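PDB 1UP7: 6-phospho-beta-glucosidase BglT from Thermotoga maritima, which hydrolyses cellobiose 6'-phosphate to glucose 6-phosphate and glucose, using bound NAD+ and a manganese ion. Local coordinates for residues K365-L370 with L388-G393; A115-P120 with E408-Y413. One frame throughout, in Å; residues are numbered along the deposited sequence.

Contact 1 (K365-L370 with L388-G393); sequences KMYERL and LSHPLG
Tyr367, within helix 355-376, comes closest in backbone to His390, in the turn that follows helix 380-389, their CA atoms 5.5 Å apart. From His390 to Gly393 the chain folds into a type I turn, closed by Gly393 N bonding to His390 O. The rings of Tyr367 and His390 form a T-shaped pair, with centroids 4.6 Å apart and planes at 78°. His390 presents the edge: its CD2 stands 3.4 Å above the plane of the Tyr367 ring, over the centre. Within the turn, Leu392 N donates to His390 ND1 in the plane of the imidazole (2.7 Å), which probably helps to fix the rotation of that ring. Replacing Tyr367 by alanine is likely to take away the face on which His390 CD2 rests and to open a gap between helix and turn. Ser389 OG lies 3.4 Å from Tyr367 CA and touches Leu370 CD1 at the same distance. With OG between backbone N and carbonyl carbon (chi1 72°), this buried hydroxyl reaches Ala386 O, three residues back in the chain, and is satisfied there. Leu370 also packs on Lys385 and Ala386, so that successive helices 355-376 and 380-389 lie against each other in the C-terminal domain. Leu388 continues the packing onto Val396 and Ala399 of helix 396-409 and onto Phe356 of the second subunit.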
loop_
_atom_site.group_PDB
_atom_site.type_symbol
_atom_site.label_atom_id
_atom_site.label_comp_id
_atom_site.label_asym_id
_atom_site.label_seq_id
_atom_site.Cartn_x
_atom_site.Cartn_y
_atom_site.Cartn_z
ATOM N N LYS A 365 -8.448 -2.216 -16.326
ATOM C CA LYS A 365 -7.879 -0.962 -15.829
ATOM C C LYS A 365 -6.517 -0.652 -16.501
ATOM O O LYS A 365 -6.213 0.532 -16.823
ATOM C CB LYS A 365 -7.795 -0.950 -14.298
ATOM C CG LYS A 365 -7.147 0.294 -13.666
ATOM C CD LYS A 365 -7.945 1.625 -13.877
ATOM C CE LYS A 365 -9.385 1.512 -13.322
ATOM N NZ LYS A 365 -10.362 2.543 -13.816
ATOM N N MET A 366 -5.697 -1.689 -16.707
ATOM C CA MET A 366 -4.392 -1.481 -17.347
ATOM C C MET A 366 -4.628 -1.024 -18.789
ATOM O O MET A 366 -3.984 -0.133 -19.294
ATOM C CB MET A 366 -3.537 -2.758 -17.277
ATOM C CG MET A 366 -3.150 -3.175 -15.855
ATOM S SD MET A 366 -2.153 -1.881 -15.033
ATOM C CE MET A 366 -3.399 -0.966 -14.116
ATOM N N TYR A 367 -5.577 -1.661 -19.434
ATOM C CA TYR A 367 -5.936 -1.308 -20.767
ATOM C C TYR A 367 -6.413 0.166 -20.812
ATOM O O TYR A 367 -6.032 0.904 -21.720
ATOM C CB TYR A 367 -7.030 -2.260 -21.288
ATOM C CG TYR A 367 -7.962 -1.524 -22.193
ATOM C CD1 TYR A 367 -7.624 -1.339 -23.523
ATOM C CD2 TYR A 367 -9.149 -0.924 -21.699
ATOM C CE1 TYR A 367 -8.442 -0.655 -24.366
ATOM C CE2 TYR A 367 -9.988 -0.179 -22.546
ATOM C CZ TYR A 367 -9.607 -0.044 -23.889
ATOM O OH TYR A 367 -10.357 0.669 -24.812
ATOM N N GLU A 368 -7.231 0.581 -19.839
ATOM C CA GLU A 368 -7.734 1.947 -19.777
ATOM C C GLU A 368 -6.615 2.975 -19.741
ATOM O O GLU A 368 -6.668 3.980 -20.466
ATOM C CB GLU A 368 -8.659 2.164 -18.571
ATOM C CG GLU A 368 -10.079 1.609 -18.700
ATOM C CD GLU A 368 -10.911 1.921 -17.457
ATOM O OE1 GLU A 368 -10.310 2.223 -16.383
ATOM O OE2 GLU A 368 -12.165 1.865 -17.535
ATOM N N ARG A 369 -5.621 2.745 -18.882
ATOM C CA ARG A 369 -4.533 3.702 -18.711
ATOM C C ARG A 369 -3.606 3.690 -19.923
ATOM O O ARG A 369 -3.083 4.751 -20.303
ATOM C CB ARG A 369 -3.756 3.558 -17.373
ATOM C CG ARG A 369 -4.606 3.150 -16.174
ATOM C CD ARG A 369 -4.654 4.049 -14.955
ATOM N NE ARG A 369 -4.047 3.380 -13.830
ATOM C CZ ARG A 369 -4.357 3.504 -12.528
ATOM N NH1 ARG A 369 -5.351 4.244 -12.099
ATOM N NH2 ARG A 369 -3.643 2.813 -11.657
ATOM N N LEU A 370 -3.415 2.525 -20.544
ATOM C CA LEU A 370 -2.603 2.464 -21.753
ATOM C C LEU A 370 -3.292 3.259 -22.878
ATOM O O LEU A 370 -2.625 3.937 -23.676
ATOM C CB LEU A 370 -2.383 1.014 -22.211
ATOM C CG LEU A 370 -1.331 0.194 -21.436
ATOM C CD1 LEU A 370 -1.439 -1.297 -21.795
ATOM C CD2 LEU A 370 0.105 0.750 -21.660
ATOM N N LEU A 388 -3.636 -4.139 -28.002
ATOM C CA LEU A 388 -3.204 -5.509 -27.667
ATOM C C LEU A 388 -3.444 -5.922 -26.233
ATOM O O LEU A 388 -3.514 -7.126 -25.956
ATOM C CB LEU A 388 -1.725 -5.669 -27.935
ATOM C CG LEU A 388 -1.242 -5.719 -29.374
ATOM C CD1 LEU A 388 0.264 -5.696 -29.325
ATOM C CD2 LEU A 388 -1.789 -6.994 -30.059
ATOM N N SER A 389 -3.533 -4.958 -25.318
ATOM C CA SER A 389 -3.709 -5.274 -23.894
ATOM C C SER A 389 -5.146 -5.655 -23.513
ATOM O O SER A 389 -5.383 -6.225 -22.456
ATOM C CB SER A 389 -3.243 -4.103 -23.001
ATOM O OG SER A 389 -4.148 -2.989 -23.076
ATOM N N HIS A 390 -6.113 -5.318 -24.348
ATOM C CA HIS A 390 -7.506 -5.514 -23.966
ATOM C C HIS A 390 -7.846 -6.997 -24.097
ATOM O O HIS A 390 -7.561 -7.585 -25.153
ATOM C CB HIS A 390 -8.461 -4.703 -24.847
ATOM C CG HIS A 390 -9.850 -4.663 -24.302
ATOM N ND1 HIS A 390 -10.654 -5.785 -24.232
ATOM C CD2 HIS A 390 -10.555 -3.653 -23.732
ATOM C CE1 HIS A 390 -11.793 -5.465 -23.643
ATOM N NE2 HIS A 390 -11.767 -4.173 -23.351
ATOM N N PRO A 391 -8.465 -7.600 -23.069
ATOM C CA PRO A 391 -8.828 -9.024 -23.147
ATOM C C PRO A 391 -9.590 -9.362 -24.417
ATOM O O PRO A 391 -9.553 -10.499 -24.833
ATOM C CB PRO A 391 -9.717 -9.245 -21.909
ATOM C CG PRO A 391 -9.236 -8.190 -20.894
ATOM C CD PRO A 391 -8.834 -6.993 -21.757
ATOM N N LEU A 392 -10.275 -8.386 -25.020
ATOM C CA LEU A 392 -11.090 -8.622 -26.218
ATOM C C LEU A 392 -10.492 -7.956 -27.457
ATOM O O LEU A 392 -11.146 -7.884 -28.509
ATOM C CB LEU A 392 -12.533 -8.145 -26.016
ATOM C CG LEU A 392 -13.370 -8.843 -24.916
ATOM C CD1 LEU A 392 -14.626 -8.016 -24.594
ATOM C CD2 LEU A 392 -13.767 -10.238 -25.341
ATOM N N GLY A 393 -9.239 -7.495 -27.335
ATOM C CA GLY A 393 -8.518 -6.919 -28.453
ATOM C C GLY A 393 -7.959 -7.913 -29.466
ATOM O O GLY A 393 -8.144 -9.113 -29.346
#

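Contact 2 (A115-P120 with E408-Y413); sequences ALRAFP and EANREY
Asn410, the first residue beyond helix 396-409 to leave helical angles, meets Arg117 of helix 109-131. Its OD1 accepts a bond from Arg117 NH1 at 2.8 Å, with an N-H...O angle of 160°. The oxygen sits at the edge of the guanidinium, close to its plane, and the amide and guanidinium planes are only 14° apart, although the donor is somewhat tilted from the carbonyl plane. The arginine chain bends at chi3 (-44°), which turns the guanidinium so that NH1 meets Asn410 OD1; Arg117 CD also lies 3.2 Å from that oxygen. The amide is held at its other end as well, ND2 bonding to Ile406 O. Arg411 bonds within its own segment, NH1 to Glu408 O at 2.6 Å, tying the departing chain to the last turn of the helix. At Tyr413 the chain comes back to helix 109-131, Tyr413 N bonding to Asn410 O. Tyr413 CB lies 3.6 Å from Arg117 CG, and the phenol ring offers a face to the aliphatic part of the arginine in a CH-pi contact, Arg117 CD being 4.0 Å from the ring centroid. The guanidinium itself stands nearly perpendicular to the ring. The backbone of Tyr413 ends the contact, its O lying 3.7 Å from CG of Pro120, the residue at which helix 109-131 is kinked. Arg117 thus has an aliphatic stem against the tyrosine and a head gripped at all three nitrogens: NE by Pro83 O, NH2 by a salt bridge to Asp92 and NH1 by Asn410. The nearby carboxylate probably offsets much of its buried charge, consistent with a structural role near the substrate site, since the side chains of Arg117 and substrate-binding Arg89 are about 5 Å apart.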
loop_
_atom_site.group_PDB
_atom_site.type_symbol
_atom_site.label_atom_id
_atom_site.label_comp_id
_atom_site.label_asym_id
_atom_site.label_seq_id
_atom_site.Cartn_x
_atom_site.Cartn_y
_atom_site.Cartn_z
ATOM N N ALA A 115 -13.576 5.831 -26.914
ATOM C CA ALA A 115 -12.839 6.621 -25.923
ATOM C C ALA A 115 -11.967 7.661 -26.633
ATOM O O ALA A 115 -11.870 8.839 -26.204
ATOM C CB ALA A 115 -11.967 5.723 -24.994
ATOM N N LEU A 116 -11.301 7.227 -27.694
ATOM C CA LEU A 116 -10.425 8.140 -28.441
ATOM C C LEU A 116 -11.186 9.321 -29.015
ATOM O O LEU A 116 -10.626 10.408 -29.109
ATOM C CB LEU A 116 -9.693 7.438 -29.596
ATOM C CG LEU A 116 -8.591 6.444 -29.231
ATOM C CD1 LEU A 116 -8.037 5.831 -30.511
ATOM C CD2 LEU A 116 -7.479 7.073 -28.348
ATOM N N ARG A 117 -12.433 9.105 -29.444
ATOM C CA ARG A 117 -13.270 10.206 -29.915
ATOM C C ARG A 117 -13.691 11.095 -28.753
ATOM O O ARG A 117 -13.826 12.312 -28.927
ATOM C CB ARG A 117 -14.528 9.701 -30.621
ATOM C CG ARG A 117 -14.397 9.425 -32.112
ATOM C CD ARG A 117 -15.725 9.405 -32.924
ATOM N NE ARG A 117 -16.752 8.672 -32.206
ATOM C CZ ARG A 117 -16.789 7.345 -32.129
ATOM N NH1 ARG A 117 -15.871 6.626 -32.786
ATOM N NH2 ARG A 117 -17.750 6.746 -31.415
ATOM N N ALA A 118 -13.918 10.504 -27.578
ATOM C CA ALA A 118 -14.415 11.259 -26.441
ATOM C C ALA A 118 -13.349 12.167 -25.824
ATOM O O ALA A 118 -13.641 13.291 -25.503
ATOM C CB ALA A 118 -15.004 10.316 -25.379
ATOM N N PHE A 119 -12.127 11.663 -25.663
ATOM C CA PHE A 119 -11.096 12.345 -24.877
ATOM C C PHE A 119 -10.863 13.827 -25.255
ATOM O O PHE A 119 -10.847 14.685 -24.368
ATOM C CB PHE A 119 -9.744 11.542 -24.864
ATOM C CG PHE A 119 -9.805 10.200 -24.126
ATOM C CD1 PHE A 119 -10.804 9.938 -23.172
ATOM C CD2 PHE A 119 -8.842 9.218 -24.374
ATOM C CE1 PHE A 119 -10.853 8.710 -22.483
ATOM C CE2 PHE A 119 -8.870 7.985 -23.692
ATOM C CZ PHE A 119 -9.884 7.725 -22.755
ATOM N N PRO A 120 -10.674 14.153 -26.543
ATOM C CA PRO A 120 -10.462 15.571 -26.929
ATOM C C PRO A 120 -11.651 16.486 -26.584
ATOM O O PRO A 120 -11.451 17.623 -26.151
ATOM C CB PRO A 120 -10.257 15.518 -28.453
ATOM C CG PRO A 120 -9.950 14.065 -28.765
ATOM C CD PRO A 120 -10.631 13.249 -27.718
ATOM N N GLU A 408 -8.540 5.714 -39.548
ATOM C CA GLU A 408 -9.127 6.314 -40.744
ATOM C C GLU A 408 -10.617 6.656 -40.524
ATOM O O GLU A 408 -11.055 7.742 -40.911
ATOM C CB GLU A 408 -8.867 5.470 -41.993
ATOM C CG GLU A 408 -9.377 6.093 -43.286
ATOM C CD GLU A 408 -8.700 7.427 -43.623
ATOM O OE1 GLU A 408 -7.630 7.749 -43.033
ATOM O OE2 GLU A 408 -9.225 8.174 -44.504
ATOM N N ALA A 409 -11.382 5.773 -39.866
ATOM C CA ALA A 409 -12.810 6.056 -39.636
ATOM C C ALA A 409 -12.969 7.255 -38.705
ATOM O O ALA A 409 -13.940 7.975 -38.777
ATOM C CB ALA A 409 -13.542 4.869 -39.049
ATOM N N ASN A 410 -12.002 7.473 -37.829
ATOM C CA ASN A 410 -12.139 8.538 -36.832
ATOM C C ASN A 410 -11.270 9.754 -37.068
ATOM O O ASN A 410 -10.971 10.530 -36.121
ATOM C CB ASN A 410 -11.847 7.994 -35.444
ATOM C CG ASN A 410 -12.877 7.009 -35.025
ATOM O OD1 ASN A 410 -13.939 7.394 -34.616
ATOM N ND2 ASN A 410 -12.613 5.733 -35.230
ATOM N N ARG A 411 -10.846 9.938 -38.314
ATOM C CA ARG A 411 -9.879 10.991 -38.621
ATOM C C ARG A 411 -10.411 12.402 -38.346
ATOM O O ARG A 411 -9.627 13.324 -38.215
ATOM C CB ARG A 411 -9.347 10.907 -40.065
ATOM C CG ARG A 411 -10.340 11.349 -41.092
ATOM C CD ARG A 411 -10.165 10.753 -42.467
ATOM N NE ARG A 411 -11.373 10.992 -43.269
ATOM C CZ ARG A 411 -12.478 10.223 -43.266
ATOM N NH1 ARG A 411 -12.571 9.108 -42.514
ATOM N NH2 ARG A 411 -13.505 10.579 -44.032
ATOM N N GLU A 412 -11.734 12.574 -38.284
ATOM C CA GLU A 412 -12.278 13.879 -37.956
ATOM C C GLU A 412 -12.155 14.198 -36.467
ATOM O O GLU A 412 -12.302 15.349 -36.101
ATOM C CB GLU A 412 -13.754 14.035 -38.369
ATOM C CG GLU A 412 -14.049 13.934 -39.844
ATOM C CD GLU A 412 -15.500 13.534 -40.075
ATOM O OE1 GLU A 412 -15.950 12.439 -39.562
ATOM O OE2 GLU A 412 -16.196 14.316 -40.756
ATOM N N TYR A 413 -11.904 13.188 -35.623
ATOM C CA TYR A 413 -12.029 13.356 -34.181
ATOM C C TYR A 413 -10.726 13.142 -33.455
ATOM O O TYR A 413 -10.523 13.634 -32.346
ATOM C CB TYR A 413 -13.031 12.367 -33.630
ATOM C CG TYR A 413 -14.391 12.675 -34.136
ATOM C CD1 TYR A 413 -14.837 12.126 -35.317
ATOM C CD2 TYR A 413 -15.204 13.585 -33.468
ATOM C CE1 TYR A 413 -16.056 12.431 -35.782
ATOM C CE2 TYR A 413 -16.443 13.895 -33.938
ATOM C CZ TYR A 413 -16.857 13.314 -35.088
ATOM O OH TYR A 413 -18.087 13.612 -35.572
#

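From the N terminus, helix 109-131 of the NAD-binding Rossmann domain supplies 115-120, but contact 2 closes only after 287 intervening residues, when 408-413 returns near the C terminus. Within that long loop lies contact 1, which closes a short one: just 17 residues, mostly helical, separate 365-370 from 388-393. The two contacts therefore nest without crossing. Contact 1 ties together successive helices of the C-terminal domain, whereas contact 2 fastens the C-terminal tail to the Rossmann domain. Helix 396-409 follows 388-393 in the chain and runs into 408-413. The contact centres are 18 Å apart, and helix 355-376, which carries 365-370, also reaches contact 2, where its Tyr375 packs on Leu116 and Pro120.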